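Local atomic coordinates of protein RMD9, mitochondrial (Saccharomyces cerevisiae S288C, PDB entry 7A9X), a protein that binds a dodecameric element in the 3'-UTR of mitochondrial mRNAs and takes part in their processing or stability. Residues A[439-443]-A[460-464]; A[443-447]-A[483-487]; A[478-482]-A[562-566]. One frame throughout, in Å; residues are numbered along the deposited sequence.

Contact 1 (A[439-443]-A[460-464]); sequences YRILL and RWLEL. With nucleotides of chain B.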
loop_
_atom_site.group_PDB
_atom_site.type_symbol
_atom_site.label_atom_id
_atom_site.label_comp_id
_atom_site.label_asym_id
_atom_site.label_seq_id
_atom_site.Cartn_x
_atom_site.Cartn_y
_atom_site.Cartn_z
ATOM N N TYR A 439 -4.587 -14.704 15.079
ATOM C CA TYR A 439 -4.227 -16.084 15.383
ATOM C C TYR A 439 -2.935 -16.489 14.686
ATOM O O TYR A 439 -2.164 -17.288 15.230
ATOM C CB TYR A 439 -5.375 -17.019 14.998
ATOM C CG TYR A 439 -6.673 -16.714 15.720
ATOM C CD1 TYR A 439 -7.563 -15.770 15.221
ATOM C CD2 TYR A 439 -7.004 -17.365 16.902
ATOM C CE1 TYR A 439 -8.749 -15.483 15.879
ATOM C CE2 TYR A 439 -8.190 -17.086 17.566
ATOM C CZ TYR A 439 -9.058 -16.144 17.048
ATOM O OH TYR A 439 -10.236 -15.861 17.700
ATOM N N ARG A 440 -2.675 -15.945 13.495
ATOM C CA ARG A 440 -1.389 -16.180 12.847
ATOM C C ARG A 440 -0.249 -15.563 13.648
ATOM O O ARG A 440 0.787 -16.204 13.857
ATOM C CB ARG A 440 -1.403 -15.622 11.423
ATOM C CG ARG A 440 -2.156 -16.480 10.424
ATOM C CD ARG A 440 -2.270 -15.792 9.076
ATOM N NE ARG A 440 -2.932 -16.642 8.092
ATOM C CZ ARG A 440 -3.301 -16.238 6.881
ATOM N NH1 ARG A 440 -3.076 -14.986 6.500
ATOM N NH2 ARG A 440 -3.897 -17.085 6.054
ATOM N N ILE A 441 -0.426 -14.323 14.109
ATOM C CA ILE A 441 0.639 -13.639 14.837
ATOM C C ILE A 441 0.852 -14.276 16.203
ATOM O O ILE A 441 1.989 -14.407 16.670
ATOM C CB ILE A 441 0.321 -12.138 14.954
ATOM C CG1 ILE A 441 0.197 -11.514 13.563
ATOM C CG2 ILE A 441 1.399 -11.429 15.759
ATOM C CD1 ILE A 441 -0.419 -10.139 13.571
ATOM N N LEU A 442 -0.236 -14.682 16.866
ATOM C CA LEU A 442 -0.110 -15.332 18.168
ATOM C C LEU A 442 0.707 -16.614 18.068
ATOM O O LEU A 442 1.499 -16.927 18.965
ATOM C CB LEU A 442 -1.496 -15.614 18.749
ATOM C CG LEU A 442 -2.237 -14.411 19.337
ATOM C CD1 LEU A 442 -3.705 -14.734 19.553
ATOM C CD2 LEU A 442 -1.594 -13.983 20.645
ATOM N N LEU A 443 0.536 -17.367 16.980
ATOM C CA LEU A 443 1.391 -18.529 16.756
ATOM C C LEU A 443 2.821 -18.103 16.451
ATOM O O LEU A 443 3.774 -18.668 17.002
ATOM C CB LEU A 443 0.835 -19.386 15.620
ATOM C CG LEU A 443 1.683 -20.596 15.213
ATOM C CD1 LEU A 443 1.867 -21.548 16.386
ATOM C CD2 LEU A 443 1.063 -21.319 14.027
ATOM N N ARG A 460 -2.057 -23.021 19.866
ATOM C CA ARG A 460 -2.212 -21.844 19.021
ATOM C C ARG A 460 -2.292 -22.212 17.545
ATOM O O ARG A 460 -2.854 -21.443 16.756
ATOM C CB ARG A 460 -1.067 -20.861 19.274
ATOM C CG ARG A 460 -1.047 -20.314 20.695
ATOM C CD ARG A 460 -0.149 -19.093 20.826
ATOM N NE ARG A 460 -0.053 -18.644 22.212
ATOM C CZ ARG A 460 -0.912 -17.811 22.792
ATOM N NH1 ARG A 460 -1.940 -17.325 22.108
ATOM N NH2 ARG A 460 -0.743 -17.462 24.061
ATOM N N TRP A 461 -1.752 -23.369 17.153
ATOM C CA TRP A 461 -1.939 -23.839 15.786
ATOM C C TRP A 461 -3.341 -24.394 15.576
ATOM O O TRP A 461 -3.973 -24.117 14.551
ATOM C CB TRP A 461 -0.899 -24.903 15.438
ATOM C CG TRP A 461 -1.244 -25.674 14.192
ATOM C CD1 TRP A 461 -1.898 -26.873 14.122
ATOM C CD2 TRP A 461 -0.971 -25.289 12.838
ATOM N NE1 TRP A 461 -2.043 -27.258 12.811
ATOM C CE2 TRP A 461 -1.483 -26.304 12.003
ATOM C CE3 TRP A 461 -0.343 -24.187 12.249
ATOM C CZ2 TRP A 461 -1.381 -26.251 10.614
ATOM C CZ3 TRP A 461 -0.245 -24.136 10.869
ATOM C CH2 TRP A 461 -0.761 -25.161 10.067
ATOM N N LEU A 462 -3.835 -25.185 16.532
ATOM C CA LEU A 462 -5.183 -25.732 16.418
ATOM C C LEU A 462 -6.223 -24.622 16.372
ATOM O O LEU A 462 -7.134 -24.647 15.536
ATOM C CB LEU A 462 -5.463 -26.686 17.581
ATOM C CG LEU A 462 -4.674 -27.995 17.605
ATOM C CD1 LEU A 462 -4.903 -28.737 18.913
ATOM C CD2 LEU A 462 -5.043 -28.869 16.416
ATOM N N GLU A 463 -6.096 -23.629 17.258
ATOM C CA GLU A 463 -7.060 -22.533 17.276
ATOM C C GLU A 463 -6.996 -21.712 15.994
ATOM O O GLU A 463 -8.001 -21.111 15.595
ATOM C CB GLU A 463 -6.824 -21.647 18.500
ATOM C CG GLU A 463 -7.968 -20.688 18.797
ATOM C CD GLU A 463 -7.806 -19.966 20.121
ATOM O OE1 GLU A 463 -6.827 -20.253 20.842
ATOM O OE2 GLU A 463 -8.659 -19.112 20.442
ATOM N N LEU A 464 -5.836 -21.680 15.334
ATOM C CA LEU A 464 -5.740 -21.020 14.036
ATOM C C LEU A 464 -6.492 -21.804 12.967
ATOM O O LEU A 464 -7.261 -21.230 12.189
ATOM C CB LEU A 464 -4.272 -20.839 13.643
ATOM C CG LEU A 464 -3.994 -20.380 12.209
ATOM C CD1 LEU A 464 -4.634 -19.026 11.930
ATOM C CD2 LEU A 464 -2.496 -20.338 11.937
ATOM P P U B 11 3.608 -7.696 9.453
ATOM O OP1 U B 11 4.941 -7.736 10.112
ATOM O OP2 U B 11 3.498 -7.166 8.071
ATOM O "O5'" U B 11 2.999 -9.169 9.468
ATOM C "C5'" U B 11 3.006 -9.954 10.649
ATOM C "C4'" U B 11 2.232 -11.233 10.466
ATOM O "O4'" U B 11 0.818 -10.937 10.318
ATOM C "C3'" U B 11 2.566 -12.045 9.225
ATOM O "O3'" U B 11 3.737 -12.827 9.369
ATOM C "C2'" U B 11 1.300 -12.865 9.019
ATOM O "O2'" U B 11 1.252 -13.956 9.926
ATOM C "C1'" U B 11 0.225 -11.858 9.426
ATOM N N1 U B 11 -0.300 -11.110 8.263
ATOM C C2 U B 11 -1.182 -11.756 7.415
ATOM O O2 U B 11 -1.548 -12.908 7.580
ATOM N N3 U B 11 -1.628 -10.996 6.363
ATOM C C4 U B 11 -1.285 -9.689 6.080
ATOM O O4 U B 11 -1.766 -9.135 5.090
ATOM C C5 U B 11 -0.368 -9.094 7.002
ATOM C C6 U B 11 0.081 -9.809 8.036
#
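L443 and L464 form the tightly packed part of this contact, together with W461, R460 and the root of Y439. L443 CD2 meets the indole of W461 at its edge, 3.7 Å from CE3. L464 CD1 lies 3.7 Å from Y439 CB. L464 gets there because its CG is anti to the backbone N (chi1 170°), which swings the methyls toward helix 436-445. R460 runs extended past L442: its CD lies 3.3 Å from L442 O, and NH1 is beside the methyl CD2. Its guanidinium is engaged elsewhere, by salt bridges to D424 and E456.

The looser side is the outer part of the Y439 ring. The exposed E463 reaches its rim, with OE2 near the ring plane and 3.5 Å from CE2; carboxylate and ring planes are 59° apart.

R440 leaves its helix on the side away from helix 454-470, though CG still brushes L464 CD1. Its NH1 donates to O2 of U11 of chain B at 2.8 Å, and D480 and D134 hold the same guanidinium.

The segments run antiparallel at 167°, as paired helices of a pentatricopeptide repeat do; both fall within the segment assigned as PPR8. Helix 401-410 packs on I441 and L442, while helices 478-486 and 540-551 both touch W461.

Contact 2 (A[443-447]-A[483-487]); sequences LKSLG and ALRDA. With nucleotides of chain B.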
loop_
_atom_site.group_PDB
_atom_site.type_symbol
_atom_site.label_atom_id
_atom_site.label_comp_id
_atom_site.label_asym_id
_atom_site.label_seq_id
_atom_site.Cartn_x
_atom_site.Cartn_y
_atom_site.Cartn_z
ATOM N N LEU A 443 0.536 -17.367 16.980
ATOM C CA LEU A 443 1.391 -18.529 16.756
ATOM C C LEU A 443 2.821 -18.103 16.451
ATOM O O LEU A 443 3.774 -18.668 17.002
ATOM C CB LEU A 443 0.835 -19.386 15.620
ATOM C CG LEU A 443 1.683 -20.596 15.213
ATOM C CD1 LEU A 443 1.867 -21.548 16.386
ATOM C CD2 LEU A 443 1.063 -21.319 14.027
ATOM N N LYS A 444 2.990 -17.105 15.579
ATOM C CA LYS A 444 4.324 -16.625 15.234
ATOM C C LYS A 444 5.075 -16.117 16.457
ATOM O O LYS A 444 6.299 -16.271 16.544
ATOM C CB LYS A 444 4.220 -15.521 14.179
ATOM C CG LYS A 444 5.553 -15.022 13.634
ATOM C CD LYS A 444 5.365 -13.757 12.804
ATOM C CE LYS A 444 6.588 -13.451 11.953
ATOM N NZ LYS A 444 7.846 -13.376 12.742
ATOM N N SER A 445 4.356 -15.521 17.416
ATOM C CA SER A 445 5.002 -14.918 18.578
ATOM C C SER A 445 5.755 -15.944 19.416
ATOM O O SER A 445 6.718 -15.589 20.104
ATOM C CB SER A 445 3.962 -14.197 19.436
ATOM O OG SER A 445 3.344 -13.145 18.711
ATOM N N LEU A 446 5.340 -17.212 19.373
ATOM C CA LEU A 446 6.004 -18.237 20.167
ATOM C C LEU A 446 7.442 -18.473 19.724
ATOM O O LEU A 446 8.246 -18.974 20.516
ATOM C CB LEU A 446 5.208 -19.539 20.103
ATOM C CG LEU A 446 3.776 -19.456 20.643
ATOM C CD1 LEU A 446 3.098 -20.813 20.580
ATOM C CD2 LEU A 446 3.766 -18.912 22.063
ATOM N N GLY A 447 7.783 -18.124 18.487
ATOM C CA GLY A 447 9.141 -18.229 18.004
ATOM C C GLY A 447 10.108 -17.194 18.535
ATOM O O GLY A 447 11.308 -17.287 18.262
ATOM N N ALA A 483 3.842 -19.092 9.846
ATOM C CA ALA A 483 3.759 -18.827 11.277
ATOM C C ALA A 483 4.197 -20.037 12.092
ATOM O O ALA A 483 4.875 -19.891 13.114
ATOM C CB ALA A 483 2.336 -18.414 11.653
ATOM N N LEU A 484 3.817 -21.242 11.658
ATOM C CA LEU A 484 4.267 -22.445 12.352
ATOM C C LEU A 484 5.766 -22.649 12.171
ATOM O O LEU A 484 6.459 -23.075 13.103
ATOM C CB LEU A 484 3.491 -23.662 11.844
ATOM C CG LEU A 484 3.670 -24.990 12.585
ATOM C CD1 LEU A 484 3.089 -24.919 13.991
ATOM C CD2 LEU A 484 3.033 -26.121 11.792
ATOM N N ARG A 485 6.284 -22.345 10.979
ATOM C CA ARG A 485 7.722 -22.436 10.751
ATOM C C ARG A 485 8.486 -21.443 11.620
ATOM O O ARG A 485 9.516 -21.792 12.209
ATOM C CB ARG A 485 8.027 -22.212 9.271
ATOM C CG ARG A 485 9.490 -21.972 8.957
ATOM C CD ARG A 485 9.702 -20.547 8.479
ATOM N NE ARG A 485 9.010 -20.298 7.219
ATOM C CZ ARG A 485 8.763 -19.089 6.724
ATOM N NH1 ARG A 485 8.131 -18.966 5.566
ATOM N NH2 ARG A 485 9.138 -18.006 7.390
ATOM N N ASP A 486 7.994 -20.206 11.721
ATOM C CA ASP A 486 8.666 -19.204 12.539
ATOM C C ASP A 486 8.657 -19.557 14.019
ATOM O O ASP A 486 9.551 -19.122 14.754
ATOM C CB ASP A 486 8.022 -17.833 12.324
ATOM C CG ASP A 486 8.445 -17.194 11.019
ATOM O OD1 ASP A 486 9.343 -17.752 10.353
ATOM O OD2 ASP A 486 7.885 -16.139 10.659
ATOM N N ALA A 487 7.684 -20.341 14.472
ATOM C CA ALA A 487 7.597 -20.737 15.869
ATOM C C ALA A 487 8.393 -21.997 16.184
ATOM O O ALA A 487 8.467 -22.388 17.353
ATOM C CB ALA A 487 6.132 -20.943 16.269
ATOM P P U B 13 7.411 -16.073 4.047
ATOM O OP1 U B 13 7.086 -17.521 4.047
ATOM O OP2 U B 13 7.945 -15.442 5.281
ATOM O "O5'" U B 13 8.450 -15.792 2.875
ATOM C "C5'" U B 13 8.759 -14.467 2.466
ATOM C "C4'" U B 13 10.047 -14.429 1.686
ATOM O "O4'" U B 13 11.155 -14.742 2.570
ATOM C "C3'" U B 13 10.157 -15.449 0.561
ATOM O "O3'" U B 13 9.559 -14.993 -0.642
ATOM C "C2'" U B 13 11.659 -15.671 0.441
ATOM O "O2'" U B 13 12.260 -14.634 -0.321
ATOM C "C1'" U B 13 12.112 -15.526 1.895
ATOM N N1 U B 13 12.227 -16.826 2.598
ATOM C C2 U B 13 13.228 -17.709 2.231
ATOM O O2 U B 13 14.029 -17.491 1.337
ATOM N N3 U B 13 13.254 -18.879 2.952
ATOM C C4 U B 13 12.413 -19.249 3.984
ATOM O O4 U B 13 12.566 -20.341 4.535
ATOM C C5 U B 13 11.414 -18.280 4.309
ATOM C C6 U B 13 11.361 -17.133 3.624
ATOM P P U B 14 8.426 -15.862 -1.378
ATOM O OP1 U B 14 7.968 -15.084 -2.555
ATOM O OP2 U B 14 7.432 -16.300 -0.366
ATOM O "O5'" U B 14 9.202 -17.150 -1.910
ATOM C "C5'" U B 14 10.290 -17.025 -2.823
ATOM C "C4'" U B 14 10.973 -18.347 -3.081
ATOM O "O4'" U B 14 11.412 -18.914 -1.815
ATOM C "C3'" U B 14 10.112 -19.416 -3.754
ATOM O "O3'" U B 14 10.923 -20.202 -4.629
ATOM C "C2'" U B 14 9.654 -20.271 -2.575
ATOM O "O2'" U B 14 9.312 -21.600 -2.907
ATOM C "C1'" U B 14 10.871 -20.212 -1.659
ATOM N N1 U B 14 10.548 -20.407 -0.238
ATOM C C2 U B 14 10.944 -21.584 0.364
ATOM O O2 U B 14 11.554 -22.455 -0.229
ATOM N N3 U B 14 10.599 -21.701 1.689
ATOM C C4 U B 14 9.913 -20.779 2.452
ATOM O O4 U B 14 9.673 -21.026 3.635
ATOM C C5 U B 14 9.537 -19.588 1.754
ATOM C C6 U B 14 9.859 -19.448 0.464
#
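K444 and D486 make the polar contact between the segments. K444 starts with CG anti to the backbone N (chi1 -175°), stays extended to CE and bends at chi4. This brings CE to 3.3 Å and NZ to 3.5 Å from D486 OD2, a salt bridge at the long end. The other carboxylate oxygen, OD1, takes a hydrogen bond from R485 NH2 at 3.0 Å. That donor sits above the carboxylate plane, 35° out of it. D486 is therefore held by a cation at each oxygen.

The guanidinium of R485 turns to the RNA. C5 of U13 of chain B lies 3.5 Å above one face, offset toward the rim. The U13 phosphate is at the edge of the group. K444 and D486 also pack on a phosphate of the RNA.

The apolar contacts come from small groups. L443 CD2 rests against CB of both A483 and L484, at 4.0 Å each. A487 CB lies against segment 443-447, 3.4 Å from L443 O, and also touches L446 CB.

Backbone contact is closest at G447. Its CA is 3.6 Å from A487 CA and makes a CA-H...O contact of 3.4 Å with D486 O, with 152° at the hydrogen. R540 NH2 bridges the ends of the two segments by bonding to both L446 O and A487 O.

The arrangement is typical of an alpha-solenoid: a helix assigned to PPR8 packs against the helix after the repeat, and basic side chains line the RNA path.

Contact 3 (A[478-482]-A[562-566]); sequences NADLS and YRYTT. With nucleotides of chain B.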
loop_
_atom_site.group_PDB
_atom_site.type_symbol
_atom_site.label_atom_id
_atom_site.label_comp_id
_atom_site.label_asym_id
_atom_site.label_seq_id
_atom_site.Cartn_x
_atom_site.Cartn_y
_atom_site.Cartn_z
ATOM N N ASN A 478 0.054 -20.033 2.708
ATOM C CA ASN A 478 1.466 -19.953 3.064
ATOM C C ASN A 478 1.669 -19.216 4.383
ATOM O O ASN A 478 2.510 -19.614 5.198
ATOM C CB ASN A 478 2.255 -19.270 1.948
ATOM C CG ASN A 478 2.531 -20.193 0.779
ATOM O OD1 ASN A 478 2.469 -21.418 0.907
ATOM N ND2 ASN A 478 2.852 -19.610 -0.369
ATOM N N ALA A 479 0.910 -18.141 4.612
ATOM C CA ALA A 479 1.080 -17.370 5.840
ATOM C C ALA A 479 0.759 -18.200 7.074
ATOM O O ALA A 479 1.326 -17.964 8.147
ATOM C CB ALA A 479 0.213 -16.111 5.802
ATOM N N ASP A 480 -0.141 -19.179 6.945
ATOM C CA ASP A 480 -0.429 -20.060 8.072
ATOM C C ASP A 480 0.759 -20.963 8.381
ATOM O O ASP A 480 1.140 -21.121 9.546
ATOM C CB ASP A 480 -1.679 -20.891 7.781
ATOM C CG ASP A 480 -2.927 -20.044 7.656
ATOM O OD1 ASP A 480 -3.136 -19.168 8.520
ATOM O OD2 ASP A 480 -3.691 -20.241 6.689
ATOM N N LEU A 481 1.363 -21.554 7.348
ATOM C CA LEU A 481 2.512 -22.425 7.566
ATOM C C LEU A 481 3.758 -21.630 7.934
ATOM O O LEU A 481 4.599 -22.119 8.698
ATOM C CB LEU A 481 2.770 -23.277 6.322
ATOM C CG LEU A 481 1.642 -24.221 5.898
ATOM C CD1 LEU A 481 2.020 -24.969 4.629
ATOM C CD2 LEU A 481 1.299 -25.195 7.016
ATOM N N SER A 482 3.900 -20.414 7.400
ATOM C CA SER A 482 5.035 -19.575 7.766
ATOM C C SER A 482 5.029 -19.245 9.253
ATOM O O SER A 482 6.096 -19.134 9.868
ATOM C CB SER A 482 5.026 -18.290 6.937
ATOM O OG SER A 482 5.253 -18.555 5.563
ATOM N N TYR A 562 7.244 -28.980 -0.373
ATOM C CA TYR A 562 8.628 -28.687 -0.738
ATOM C C TYR A 562 9.051 -27.318 -0.219
ATOM O O TYR A 562 10.197 -27.132 0.211
ATOM C CB TYR A 562 8.802 -28.762 -2.257
ATOM C CG TYR A 562 10.193 -28.405 -2.742
ATOM C CD1 TYR A 562 10.529 -27.092 -3.055
ATOM C CD2 TYR A 562 11.167 -29.383 -2.897
ATOM C CE1 TYR A 562 11.796 -26.761 -3.497
ATOM C CE2 TYR A 562 12.438 -29.062 -3.344
ATOM C CZ TYR A 562 12.747 -27.750 -3.639
ATOM O OH TYR A 562 14.008 -27.426 -4.081
ATOM N N ARG A 563 8.137 -26.347 -0.255
ATOM C CA ARG A 563 8.461 -24.987 0.162
ATOM C C ARG A 563 8.840 -24.936 1.639
ATOM O O ARG A 563 9.810 -24.271 2.022
ATOM C CB ARG A 563 7.274 -24.065 -0.125
ATOM C CG ARG A 563 7.350 -22.695 0.528
ATOM C CD ARG A 563 6.065 -21.916 0.293
ATOM N NE ARG A 563 6.055 -20.651 1.022
ATOM C CZ ARG A 563 6.334 -19.471 0.478
ATOM N NH1 ARG A 563 6.302 -18.372 1.221
ATOM N NH2 ARG A 563 6.644 -19.387 -0.809
ATOM N N TYR A 564 8.085 -25.638 2.483
ATOM C CA TYR A 564 8.286 -25.600 3.925
ATOM C C TYR A 564 9.078 -26.797 4.438
ATOM O O TYR A 564 8.967 -27.157 5.614
ATOM C CB TYR A 564 6.937 -25.499 4.634
ATOM C CG TYR A 564 6.296 -24.141 4.473
ATOM C CD1 TYR A 564 6.698 -23.066 5.257
ATOM C CD2 TYR A 564 5.297 -23.930 3.529
ATOM C CE1 TYR A 564 6.119 -21.821 5.110
ATOM C CE2 TYR A 564 4.711 -22.690 3.377
ATOM C CZ TYR A 564 5.126 -21.639 4.168
ATOM O OH TYR A 564 4.548 -20.398 4.022
ATOM N N THR A 565 9.886 -27.414 3.578
ATOM C CA THR A 565 10.725 -28.538 3.978
ATOM C C THR A 565 12.080 -28.434 3.289
ATOM O O THR A 565 13.053 -27.968 3.889
ATOM C CB THR A 565 10.042 -29.872 3.649
ATOM O OG1 THR A 565 8.799 -29.959 4.356
ATOM C CG2 THR A 565 10.909 -31.053 4.034
ATOM N N THR A 566 12.149 -28.853 2.025
ATOM C CA THR A 566 13.412 -28.776 1.299
ATOM C C THR A 566 13.794 -27.330 1.007
ATOM O O THR A 566 14.952 -26.941 1.189
ATOM C CB THR A 566 13.320 -29.586 0.006
ATOM O OG1 THR A 566 12.898 -30.921 0.313
ATOM C CG2 THR A 566 14.672 -29.635 -0.695
ATOM P P U B 14 8.426 -15.862 -1.378
ATOM O OP1 U B 14 7.968 -15.084 -2.555
ATOM O OP2 U B 14 7.432 -16.300 -0.366
ATOM O "O5'" U B 14 9.202 -17.150 -1.910
ATOM C "C5'" U B 14 10.290 -17.025 -2.823
ATOM C "C4'" U B 14 10.973 -18.347 -3.081
ATOM O "O4'" U B 14 11.412 -18.914 -1.815
ATOM C "C3'" U B 14 10.112 -19.416 -3.754
ATOM O "O3'" U B 14 10.923 -20.202 -4.629
ATOM C "C2'" U B 14 9.654 -20.271 -2.575
ATOM O "O2'" U B 14 9.312 -21.600 -2.907
ATOM C "C1'" U B 14 10.871 -20.212 -1.659
ATOM N N1 U B 14 10.548 -20.407 -0.238
ATOM C C2 U B 14 10.944 -21.584 0.364
ATOM O O2 U B 14 11.554 -22.455 -0.229
ATOM N N3 U B 14 10.599 -21.701 1.689
ATOM C C4 U B 14 9.913 -20.779 2.452
ATOM O O4 U B 14 9.673 -21.026 3.635
ATOM C C5 U B 14 9.537 -19.588 1.754
ATOM C C6 U B 14 9.859 -19.448 0.464
ATOM P P C B 12 4.972 -12.605 8.366
ATOM O OP1 C B 12 6.109 -13.421 8.855
ATOM O OP2 C B 12 5.141 -11.144 8.168
ATOM O "O5'" C B 12 4.475 -13.242 6.993
ATOM C "C5'" C B 12 4.417 -14.655 6.836
ATOM C "C4'" C B 12 4.471 -15.075 5.386
ATOM O "O4'" C B 12 3.170 -14.867 4.771
ATOM C "C3'" C B 12 5.489 -14.341 4.511
ATOM O "O3'" C B 12 6.093 -15.263 3.606
ATOM C "C2'" C B 12 4.627 -13.348 3.733
ATOM O "O2'" C B 12 5.156 -12.974 2.478
ATOM C "C1'" C B 12 3.316 -14.115 3.584
ATOM N N1 C B 12 2.131 -13.253 3.442
ATOM C C2 C B 12 1.201 -13.551 2.442
ATOM O O2 C B 12 1.400 -14.532 1.708
ATOM N N3 C B 12 0.107 -12.769 2.297
ATOM C C4 C B 12 -0.078 -11.724 3.102
ATOM N N4 C B 12 -1.175 -10.985 2.916
ATOM C C5 C B 12 0.854 -11.393 4.131
ATOM C C6 C B 12 1.934 -12.177 4.264
ATOM P P U B 13 7.411 -16.073 4.047
ATOM O OP1 U B 13 7.086 -17.521 4.047
ATOM O OP2 U B 13 7.945 -15.442 5.281
ATOM O "O5'" U B 13 8.450 -15.792 2.875
ATOM C "C5'" U B 13 8.759 -14.467 2.466
ATOM C "C4'" U B 13 10.047 -14.429 1.686
ATOM O "O4'" U B 13 11.155 -14.742 2.570
ATOM C "C3'" U B 13 10.157 -15.449 0.561
ATOM O "O3'" U B 13 9.559 -14.993 -0.642
ATOM C "C2'" U B 13 11.659 -15.671 0.441
ATOM O "O2'" U B 13 12.260 -14.634 -0.321
ATOM C "C1'" U B 13 12.112 -15.526 1.895
ATOM N N1 U B 13 12.227 -16.826 2.598
ATOM C C2 U B 13 13.228 -17.709 2.231
ATOM O O2 U B 13 14.029 -17.491 1.337
ATOM N N3 U B 13 13.254 -18.879 2.952
ATOM C C4 U B 13 12.413 -19.249 3.984
ATOM O O4 U B 13 12.566 -20.341 4.535
ATOM C C5 U B 13 11.414 -18.280 4.309
ATOM C C6 U B 13 11.361 -17.133 3.624
#
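R563 stacks on N478 where helix 478-486, just beyond the PPR array, meets the end of helix 559-563 at the RNA-binding surface. The R563 side chain leaves with CG anti to the backbone N (chi1 167°) and runs extended to NE, across the N478 amide. From CB it goes first to CG, which lies over one face of the Y564 ring, near the rim, and also touches the base of U14 of chain B. CD comes next, 3.7 Å from N478 OD1. NE is 3.6 Å from N478 CG and gives a weak hydrogen bond to Y564 OH. CZ and its nitrogens form a flat layer between two others. The N478 amide covers one face, its plane only 6° away, and C5 of U14 lies over the centre of the other. At the tip, R563 NH1 donates to OP2 of U14 of chain B at 2.8 Å. NH2 bonds the same oxygen. NH1 also makes a weak bond to OP1 of U13 of chain B. Stacking on both faces and phosphate oxygens at the edge thus fix the rotation of the guanidinium, and the phosphates probably balance its charge.

Y564 fills the inner side of the contact. L481 CB sits over the ring centre in a CH-pi contact, 13° off the normal. Y564 OH sits 2.5 Å from both N478 O and S482 OG. S482 OG in turn lies close to U13 OP1, so Y564 stands behind a residue that faces the RNA directly. Y544 OH is hydrogen-bonded to Y564 O.

The backbone of R563 also meets the base: R563 O accepts a weak hydrogen bond from U14 N3, at 2.7 Å.

How the contacts relate
The three contacts lie on one side of the chain's centre. The centres of contact 1 and contact 2 are about 8 Å apart. Those of contact 2 and contact 3 are about 12 Å apart, and those of contact 1 and contact 3 about 15 Å. Contacts 1 and 2 share L443 and helix 436-445; contacts 2 and 3 share helix 478-486. Contact 1 closes before contact 3 opens, whereas the segments of contacts 2 and 3 alternate along the chain. A salt bridge from R440 NE to D480 OD1 ties contact 1 to contact 3. Contact 1 lies within the assigned PPR8, contact 2 joins it to helix 478-486, and contact 3 joins that helix to the end of helix 559-563. Their side chains follow consecutive nucleotides, U11 to U14 of chain B.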